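Methyltransferase (Pyrococcus horikoshii, PDB 1IXK) probably methylates tRNA cytidines at carbon 5 with S-adenosyl-L-methionine as methyl donor, as a member of the RsmB/NOP family. Local coordinates at residues A[108-113]-A[305-310]; A[193-198]-A[244-249]; A[219-224]-A[251-256]. All blocks are in the same frame, centred on the assembly; numbering follows the deposited sequence.

Interaction 1 (A[108-113]-A[305-310]); sequences MYPPVA and SGFFIA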
loop_
_atom_site.group_PDB
_atom_site.type_symbol
_atom_site.label_atom_id
_atom_site.label_comp_id
_atom_site.label_asym_id
_atom_site.label_seq_id
_atom_site.Cartn_x
_atom_site.Cartn_y
_atom_site.Cartn_z
HETATM N N MSE A 108 1.745 -5.151 2.041
HETATM C CA MSE A 108 0.878 -6.193 2.583
HETATM C C MSE A 108 -0.257 -5.603 3.422
HETATM O O MSE A 108 -1.309 -6.220 3.586
HETATM C CB MSE A 108 1.690 -7.158 3.458
HETATM C CG MSE A 108 2.758 -7.959 2.718
HETATM SE SE MSE A 108 3.634 -9.139 3.812
HETATM C CE MSE A 108 5.151 -9.371 2.886
ATOM N N TYR A 109 -0.050 -4.395 3.932
ATOM C CA TYR A 109 -1.046 -3.750 4.785
ATOM C C TYR A 109 -2.410 -3.466 4.134
ATOM O O TYR A 109 -3.443 -3.854 4.676
ATOM C CB TYR A 109 -0.466 -2.444 5.357
ATOM C CG TYR A 109 -1.117 -1.953 6.642
ATOM C CD1 TYR A 109 -2.349 -2.446 7.065
ATOM C CD2 TYR A 109 -0.506 -0.966 7.417
ATOM C CE1 TYR A 109 -2.958 -1.972 8.227
ATOM C CE2 TYR A 109 -1.109 -0.483 8.581
ATOM C CZ TYR A 109 -2.333 -0.991 8.974
ATOM O OH TYR A 109 -2.944 -0.514 10.111
ATOM N N PRO A 110 -2.433 -2.797 2.964
ATOM C CA PRO A 110 -3.704 -2.483 2.298
ATOM C C PRO A 110 -4.687 -3.637 2.105
ATOM O O PRO A 110 -5.851 -3.535 2.506
ATOM C CB PRO A 110 -3.255 -1.857 0.973
ATOM C CG PRO A 110 -1.997 -1.152 1.363
ATOM C CD PRO A 110 -1.303 -2.208 2.222
ATOM N N PRO A 111 -4.242 -4.751 1.500
ATOM C CA PRO A 111 -5.176 -5.866 1.307
ATOM C C PRO A 111 -5.736 -6.399 2.624
ATOM O O PRO A 111 -6.929 -6.688 2.733
ATOM C CB PRO A 111 -4.327 -6.928 0.603
ATOM C CG PRO A 111 -3.219 -6.160 -0.021
ATOM C CD PRO A 111 -2.910 -5.081 0.967
ATOM N N VAL A 112 -4.865 -6.546 3.615
ATOM C CA VAL A 112 -5.277 -7.063 4.916
ATOM C C VAL A 112 -6.257 -6.098 5.586
ATOM O O VAL A 112 -7.266 -6.518 6.151
ATOM C CB VAL A 112 -4.050 -7.294 5.831
ATOM C CG1 VAL A 112 -4.501 -7.771 7.204
ATOM C CG2 VAL A 112 -3.122 -8.332 5.197
ATOM N N ALA A 113 -5.961 -4.806 5.517
ATOM C CA ALA A 113 -6.846 -3.802 6.106
ATOM C C ALA A 113 -8.221 -3.828 5.431
ATOM O O ALA A 113 -9.246 -3.682 6.099
ATOM C CB ALA A 113 -6.225 -2.404 5.980
ATOM N N SER A 305 8.994 1.887 3.465
ATOM C CA SER A 305 9.093 3.175 2.792
ATOM C C SER A 305 8.088 4.054 3.529
ATOM O O SER A 305 7.346 3.559 4.373
ATOM C CB SER A 305 8.665 3.054 1.326
ATOM O OG SER A 305 9.400 2.052 0.644
ATOM N N GLY A 306 8.068 5.350 3.230
ATOM C CA GLY A 306 7.088 6.221 3.860
ATOM C C GLY A 306 5.760 5.674 3.370
ATOM O O GLY A 306 5.608 5.429 2.179
ATOM N N PHE A 307 4.796 5.499 4.267
ATOM C CA PHE A 307 3.515 4.900 3.896
ATOM C C PHE A 307 2.334 5.586 4.599
ATOM O O PHE A 307 2.474 6.084 5.708
ATOM C CB PHE A 307 3.585 3.418 4.288
ATOM C CG PHE A 307 2.374 2.614 3.936
ATOM C CD1 PHE A 307 2.189 2.132 2.645
ATOM C CD2 PHE A 307 1.434 2.296 4.913
ATOM C CE1 PHE A 307 1.091 1.327 2.334
ATOM C CE2 PHE A 307 0.337 1.499 4.614
ATOM C CZ PHE A 307 0.164 1.014 3.319
ATOM N N PHE A 308 1.180 5.603 3.940
ATOM C CA PHE A 308 -0.034 6.209 4.494
ATOM C C PHE A 308 -1.199 5.312 4.127
ATOM O O PHE A 308 -1.286 4.833 2.996
ATOM C CB PHE A 308 -0.277 7.596 3.884
ATOM C CG PHE A 308 -1.588 8.218 4.285
ATOM C CD1 PHE A 308 -1.724 8.859 5.514
ATOM C CD2 PHE A 308 -2.689 8.174 3.424
ATOM C CE1 PHE A 308 -2.936 9.452 5.883
ATOM C CE2 PHE A 308 -3.908 8.763 3.786
ATOM C CZ PHE A 308 -4.027 9.404 5.020
ATOM N N ILE A 309 -2.103 5.089 5.071
ATOM C CA ILE A 309 -3.251 4.249 4.790
ATOM C C ILE A 309 -4.472 4.707 5.573
ATOM O O ILE A 309 -4.361 5.076 6.739
ATOM C CB ILE A 309 -2.968 2.764 5.141
ATOM C CG1 ILE A 309 -4.199 1.913 4.806
ATOM C CG2 ILE A 309 -2.605 2.634 6.618
ATOM C CD1 ILE A 309 -3.971 0.405 4.941
ATOM N N ALA A 310 -5.630 4.671 4.920
ATOM C CA ALA A 310 -6.885 5.061 5.552
ATOM C C ALA A 310 -7.977 4.082 5.155
ATOM O O ALA A 310 -8.036 3.636 4.006
ATOM C CB ALA A 310 -7.277 6.471 5.134
#
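Tyr109 receives Ile309 in a CH-pi contact: the CD1 methyl of Ile309 lies over one face of the phenol ring, 4.1 Å from the ring centroid of Tyr109 and 18° off its normal. The two side chains cross at about a right angle, and the branch methyl CG2 of Ile309 touches the same ring at CE2 of Tyr109, 4.0 Å away. Ile309 is stretched out toward the helix because CG1 is anti to the backbone N (chi1 -179°), and its terminal methyl therefore also meets Ala113, with CB of Ala113 3.7 Å from CD1 of Ile309. One turn after Tyr109, alanine is small enough to let that methyl come near the helix backbone. Beside this cluster, Phe307 drives its ring at Pro110. CG of Pro110 meets CZ of Phe307 at the ring edge, near the ring plane, at 3.6 Å, while CE2 of Phe307 slants against CD2 of Tyr109 at 3.8 Å.

The contact lays helix 105-114 on the open sheet of a class I, Rossmann-like methyltransferase, over strand 307-314, which runs antiparallel to its neighbours. Helix and strand segments point almost the same way, 7° apart, with axes 9.6 Å from each other. Pro110 and Pro111 lack an N-H for the preceding turn, and the helix is kinked there.

Farther out, the Tyr109 ring stacks with Trp75 and its hydroxyl bonds to the carbonyl of Tyr274. Replacing this tyrosine by an alanine would probably strip Ile309 CD1 of its aromatic cover, leave Trp75 without its stacking partner and deprive the Tyr274 carbonyl of its hydroxyl partner. Pro110 also approaches Lys132, a predicted S-adenosyl-L-methionine-binding residue, and Phe307 lies near Cys247, the predicted nucleophile.

Interaction 2 (A[193-198]-A[244-249]); sequences LDAPCT and YSTCSL
Leu193 and Asp194 pair in parallel with Tyr244 and Ser245, joining two neighbouring strands of the Rossmann-like sheet that helix 215-235 links in a beta-alpha-beta crossover. The backbone of Ser245 is used on both sides: its N donates to Leu193 O at 3.0 Å, and its O accepts from Ala195 N, also at 3.0 Å. Water 1 donates to both of these carbonyls, so each buried oxygen gains a second donor.

Past Asp194 the two segments are tied by further waters. Water 2 donates to Ala195 O and meets Ser245 OG at 2.7 Å; water 3 accepts from Cys247 N and donates to Pro196 O, which also takes Thr198 N in an inverse gamma turn centred on Cys197. Thr246 OG1 accepts from Ser248 N in an ST turn and is also hydrogen-bonded to Asn254 OD1.

On one face of the sheet, Leu193 and Tyr244 lie side by side, CD2 of the leucine 3.7 Å from CD2 of the tyrosine, whose hydroxyl finds Glu253 O. Leucine suits this apolar face, where it also packs on Leu228 and Leu229 of helix 215-235. The opposite face carries Ser245 and Asp194, a predicted S-adenosyl-L-methionine-binding residue whose carboxylate turns away toward Lys132 in a long, weak ion pair.

Cys247, the predicted nucleophile, is oxidised in this crystal, its sulfur engaged by Cys197. SG of Cys197 lies 2.0 Å from SG of Cys247, and the torsion about that bond is -89°, close to the relaxed value for a disulfide.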
loop_
_atom_site.group_PDB
_atom_site.type_symbol
_atom_site.label_atom_id
_atom_site.label_comp_id
_atom_site.label_asym_id
_atom_site.label_seq_id
_atom_site.Cartn_x
_atom_site.Cartn_y
_atom_site.Cartn_z
ATOM N N LEU A 193 -7.650 1.066 -3.233
ATOM C CA LEU A 193 -7.083 2.173 -3.997
ATOM C C LEU A 193 -5.670 2.374 -3.493
ATOM O O LEU A 193 -5.411 3.205 -2.612
ATOM C CB LEU A 193 -7.904 3.451 -3.804
ATOM C CG LEU A 193 -7.370 4.728 -4.460
ATOM C CD1 LEU A 193 -6.977 4.469 -5.922
ATOM C CD2 LEU A 193 -8.441 5.799 -4.370
ATOM N N ASP A 194 -4.763 1.582 -4.053
ATOM C CA ASP A 194 -3.358 1.602 -3.687
ATOM C C ASP A 194 -2.524 2.260 -4.773
ATOM O O ASP A 194 -2.531 1.822 -5.922
ATOM C CB ASP A 194 -2.864 0.172 -3.453
ATOM C CG ASP A 194 -3.270 -0.783 -4.575
ATOM O OD1 ASP A 194 -2.435 -1.624 -4.970
ATOM O OD2 ASP A 194 -4.425 -0.705 -5.056
ATOM N N ALA A 195 -1.797 3.310 -4.409
ATOM C CA ALA A 195 -0.956 4.010 -5.371
ATOM C C ALA A 195 0.404 3.327 -5.458
ATOM O O ALA A 195 0.851 2.698 -4.500
ATOM C CB ALA A 195 -0.786 5.464 -4.954
ATOM N N PRO A 196 1.076 3.435 -6.616
ATOM C CA PRO A 196 2.392 2.815 -6.794
ATOM C C PRO A 196 3.346 3.263 -5.691
ATOM O O PRO A 196 3.387 4.443 -5.340
ATOM C CB PRO A 196 2.827 3.323 -8.166
ATOM C CG PRO A 196 1.524 3.464 -8.894
ATOM C CD PRO A 196 0.649 4.118 -7.851
ATOM N N CYS A 197 4.108 2.324 -5.142
ATOM C CA CYS A 197 5.046 2.669 -4.086
ATOM C C CYS A 197 6.290 3.304 -4.687
ATOM O O CYS A 197 7.353 2.685 -4.740
ATOM C CB CYS A 197 5.434 1.432 -3.274
ATOM S SG CYS A 197 6.076 1.879 -1.629
ATOM N N THR A 198 6.147 4.543 -5.146
ATOM C CA THR A 198 7.252 5.277 -5.747
ATOM C C THR A 198 7.193 6.750 -5.347
ATOM O O THR A 198 7.947 7.573 -5.866
ATOM C CB THR A 198 7.209 5.188 -7.284
ATOM O OG1 THR A 198 6.000 5.791 -7.763
ATOM C CG2 THR A 198 7.262 3.735 -7.734
ATOM N N TYR A 244 -7.575 3.290 1.126
ATOM C CA TYR A 244 -6.749 4.223 0.383
ATOM C C TYR A 244 -5.338 4.198 0.936
ATOM O O TYR A 244 -5.139 4.328 2.141
ATOM C CB TYR A 244 -7.349 5.624 0.532
ATOM C CG TYR A 244 -6.559 6.749 -0.098
ATOM C CD1 TYR A 244 -5.465 7.319 0.553
ATOM C CD2 TYR A 244 -6.934 7.267 -1.333
ATOM C CE1 TYR A 244 -4.767 8.391 -0.012
ATOM C CE2 TYR A 244 -6.245 8.331 -1.911
ATOM C CZ TYR A 244 -5.170 8.890 -1.246
ATOM O OH TYR A 244 -4.520 9.962 -1.813
ATOM N N SER A 245 -4.351 4.028 0.064
ATOM C CA SER A 245 -2.975 4.001 0.528
ATOM C C SER A 245 -2.018 4.585 -0.493
ATOM O O SER A 245 -2.291 4.567 -1.699
ATOM C CB SER A 245 -2.550 2.562 0.859
ATOM O OG SER A 245 -2.547 1.735 -0.295
ATOM N N THR A 246 -0.902 5.113 -0.003
ATOM C CA THR A 246 0.128 5.681 -0.867
ATOM C C THR A 246 1.483 5.418 -0.217
ATOM O O THR A 246 1.559 5.020 0.945
ATOM C CB THR A 246 0.034 7.212 -0.993
ATOM O OG1 THR A 246 0.612 7.804 0.177
ATOM C CG2 THR A 246 -1.411 7.674 -1.141
ATOM N N CYS A 247 2.547 5.661 -0.975
ATOM C CA CYS A 247 3.902 5.517 -0.465
ATOM C C CYS A 247 4.536 6.895 -0.504
ATOM O O CYS A 247 5.689 7.059 -0.895
ATOM C CB CYS A 247 4.701 4.539 -1.317
ATOM S SG CYS A 247 4.471 2.810 -0.798
ATOM N N SER A 248 3.757 7.885 -0.087
ATOM C CA SER A 248 4.207 9.269 -0.070
ATOM C C SER A 248 4.163 9.834 1.342
ATOM O O SER A 248 3.331 9.432 2.153
ATOM C CB SER A 248 3.311 10.112 -0.983
ATOM O OG SER A 248 3.579 11.498 -0.843
ATOM N N LEU A 249 5.062 10.769 1.628
ATOM C CA LEU A 249 5.103 11.417 2.933
ATOM C C LEU A 249 4.323 12.730 2.896
ATOM O O LEU A 249 4.016 13.307 3.943
ATOM C CB LEU A 249 6.547 11.732 3.327
ATOM C CG LEU A 249 7.485 10.559 3.589
ATOM C CD1 LEU A 249 8.910 11.082 3.747
ATOM C CD2 LEU A 249 7.025 9.818 4.833
HETATM O O HOH W 1 -3.975 5.621 -3.635
HETATM O O HOH W 2 -0.127 1.661 -1.595
HETATM O O HOH W 3 2.856 6.690 -3.742
#

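Interaction 3 (A[219-224]-A[251-256]); sequences KFCQGL and PEENEF
Gln222 and Glu253 bring their CA atoms to 4.7 Å where helix 215-235 passes the turn 251-253, which has helical torsions without the regular bonds and leads into helix 255-264. With CG anti to the backbone N (chi1 171°) and the chain extended beyond, the side chain of Gln222 runs across Glu252 O: CG of Gln222 lies 3.2 Å from that oxygen, and NE2 of Gln222 reaches it at 2.8 Å. The bond is weak, because the N-H is bent to 121° at the hydrogen. Glutamine suits the place in that its aliphatic part lies against the carbonyl while its end supplies a neutral N-H donor, though a poorly aimed one. The same NE2 comes near the plane of the Phe256 ring at its edge and is 3.9 Å from CB of Phe256. That ring in turn lays one face against the backbone of Pro251 and Glu252, packing the first turn of its helix back on the loop.

Cys221 makes the second touch, its CB 3.3 Å from OE1 of Glu253; a small side chain here lets the carboxylate draw close to the helix. The charge of Glu253 is met elsewhere: OE2 forms a salt bridge with Arg213 and a hydrogen bond with Ser248 OG. Glu252 bends at its second torsion (chi2 87°) and leads its carboxylate away to Arg23. Within the turn, Pro251 O accepts from Asn254 N and Phe256 N, which arrive from opposite faces of its plane.

The contact thus joins the helix that precedes strand 240-246 to the start of the helix that follows it. Near that start, Asn254 packs on Phe308 of strand 307-314, and Glu255 bridges to Arg296 of strand 295-297.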
loop_
_atom_site.group_PDB
_atom_site.type_symbol
_atom_site.label_atom_id
_atom_site.label_comp_id
_atom_site.label_asym_id
_atom_site.label_seq_id
_atom_site.Cartn_x
_atom_site.Cartn_y
_atom_site.Cartn_z
ATOM N N LYS A 219 1.177 17.890 -6.895
ATOM C CA LYS A 219 -0.146 18.343 -7.312
ATOM C C LYS A 219 -0.773 17.353 -8.284
ATOM O O LYS A 219 -1.949 17.008 -8.164
ATOM C CB LYS A 219 -0.059 19.711 -7.986
ATOM C CG LYS A 219 0.335 20.842 -7.065
ATOM C CD LYS A 219 -0.636 20.962 -5.914
ATOM C CE LYS A 219 -0.503 22.308 -5.242
ATOM N NZ LYS A 219 -0.889 23.403 -6.174
ATOM N N PHE A 220 0.016 16.899 -9.251
ATOM C CA PHE A 220 -0.480 15.951 -10.237
ATOM C C PHE A 220 -1.014 14.694 -9.559
ATOM O O PHE A 220 -2.121 14.244 -9.852
ATOM C CB PHE A 220 0.628 15.567 -11.218
ATOM C CG PHE A 220 0.178 14.611 -12.284
ATOM C CD1 PHE A 220 -0.644 15.040 -13.319
ATOM C CD2 PHE A 220 0.570 13.277 -12.250
ATOM C CE1 PHE A 220 -1.079 14.153 -14.300
ATOM C CE2 PHE A 220 0.140 12.379 -13.224
ATOM C CZ PHE A 220 -0.683 12.820 -14.255
ATOM N N CYS A 221 -0.224 14.127 -8.654
ATOM C CA CYS A 221 -0.635 12.918 -7.950
ATOM C C CYS A 221 -1.855 13.165 -7.063
ATOM O O CYS A 221 -2.753 12.326 -6.993
ATOM C CB CYS A 221 0.525 12.370 -7.118
ATOM S SG CYS A 221 1.886 11.688 -8.117
ATOM N N GLN A 222 -1.886 14.311 -6.391
ATOM C CA GLN A 222 -3.012 14.648 -5.529
ATOM C C GLN A 222 -4.303 14.710 -6.336
ATOM O O GLN A 222 -5.342 14.213 -5.901
ATOM C CB GLN A 222 -2.793 15.997 -4.848
ATOM C CG GLN A 222 -4.030 16.495 -4.108
ATOM C CD GLN A 222 -3.824 17.854 -3.486
ATOM O OE1 GLN A 222 -3.508 18.822 -4.176
ATOM N NE2 GLN A 222 -4.012 17.938 -2.179
ATOM N N GLY A 223 -4.225 15.339 -7.506
ATOM C CA GLY A 223 -5.389 15.457 -8.360
ATOM C C GLY A 223 -5.821 14.094 -8.852
ATOM O O GLY A 223 -7.005 13.756 -8.826
ATOM N N LEU A 224 -4.858 13.301 -9.307
ATOM C CA LEU A 224 -5.162 11.965 -9.791
ATOM C C LEU A 224 -5.738 11.123 -8.652
ATOM O O LEU A 224 -6.658 10.336 -8.862
ATOM C CB LEU A 224 -3.903 11.302 -10.341
ATOM C CG LEU A 224 -4.060 9.881 -10.878
ATOM C CD1 LEU A 224 -5.150 9.835 -11.942
ATOM C CD2 LEU A 224 -2.722 9.415 -11.452
ATOM N N PRO A 251 1.518 15.461 2.861
ATOM C CA PRO A 251 0.141 15.566 3.350
ATOM C C PRO A 251 -0.836 15.818 2.198
ATOM O O PRO A 251 -1.984 15.391 2.254
ATOM C CB PRO A 251 0.204 16.747 4.315
ATOM C CG PRO A 251 1.604 16.671 4.852
ATOM C CD PRO A 251 2.412 16.369 3.601
ATOM N N GLU A 252 -0.375 16.508 1.152
ATOM C CA GLU A 252 -1.238 16.808 0.011
ATOM C C GLU A 252 -1.773 15.563 -0.692
ATOM O O GLU A 252 -2.864 15.591 -1.264
ATOM C CB GLU A 252 -0.510 17.697 -1.016
ATOM C CG GLU A 252 -0.285 19.146 -0.567
ATOM C CD GLU A 252 0.987 19.339 0.234
ATOM O OE1 GLU A 252 1.593 18.326 0.664
ATOM O OE2 GLU A 252 1.379 20.514 0.440
ATOM N N GLU A 253 -1.005 14.477 -0.662
ATOM C CA GLU A 253 -1.421 13.235 -1.305
ATOM C C GLU A 253 -2.063 12.284 -0.304
ATOM O O GLU A 253 -2.601 11.240 -0.687
ATOM C CB GLU A 253 -0.213 12.523 -1.931
ATOM C CG GLU A 253 0.553 13.323 -2.965
ATOM C CD GLU A 253 1.821 12.610 -3.403
ATOM O OE1 GLU A 253 1.723 11.577 -4.098
ATOM O OE2 GLU A 253 2.917 13.076 -3.032
ATOM N N ASN A 254 -2.003 12.643 0.976
ATOM C CA ASN A 254 -2.544 11.794 2.033
ATOM C C ASN A 254 -3.690 12.424 2.832
ATOM O O ASN A 254 -4.860 12.348 2.432
ATOM C CB ASN A 254 -1.418 11.391 2.998
ATOM C CG ASN A 254 -0.320 10.582 2.317
ATOM O OD1 ASN A 254 -0.572 9.872 1.345
ATOM N ND2 ASN A 254 0.895 10.667 2.846
ATOM N N GLU A 255 -3.347 13.029 3.964
ATOM C CA GLU A 255 -4.334 13.669 4.835
ATOM C C GLU A 255 -5.251 14.663 4.125
ATOM O O GLU A 255 -6.452 14.713 4.399
ATOM C CB GLU A 255 -3.629 14.376 5.997
ATOM C CG GLU A 255 -3.025 13.426 7.035
ATOM C CD GLU A 255 -1.613 12.962 6.708
ATOM O OE1 GLU A 255 -1.097 13.288 5.619
ATOM O OE2 GLU A 255 -1.020 12.263 7.555
ATOM N N PHE A 256 -4.687 15.468 3.230
ATOM C CA PHE A 256 -5.475 16.462 2.492
ATOM C C PHE A 256 -6.541 15.802 1.618
ATOM O O PHE A 256 -7.661 16.306 1.492
ATOM C CB PHE A 256 -4.569 17.308 1.596
ATOM C CG PHE A 256 -3.791 18.370 2.326
ATOM C CD1 PHE A 256 -3.656 18.340 3.710
ATOM C CD2 PHE A 256 -3.159 19.387 1.616
ATOM C CE1 PHE A 256 -2.903 19.308 4.379
ATOM C CE2 PHE A 256 -2.403 20.356 2.273
ATOM C CZ PHE A 256 -2.275 20.314 3.659
#

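How the interactions relate
All three contacts belong to one Rossmann-like catalytic domain. Interaction 2 joins strands 188-194 and 240-246; its centre is about 8 Å from that of interaction 1, whose strand 307-314 is next in the sheet. The centre of interaction 3 is about 10 Å from that of interaction 2 and about 16 Å from that of interaction 1. Pro110 packs on Ser245, on one face of strand 240-246; Tyr244, on the other, touches helix 255-264, so interactions 1 and 3 take opposite sides. Along the chain, interactions 2 and 3 alternate their segments inside the loop closed by interaction 1. Interaction 2 holds predicted nucleophile Cys247 and predicted cofactor-binding Asp194; interaction 1 packs beside Cys247 and Lys132, and interaction 3 lies farther out.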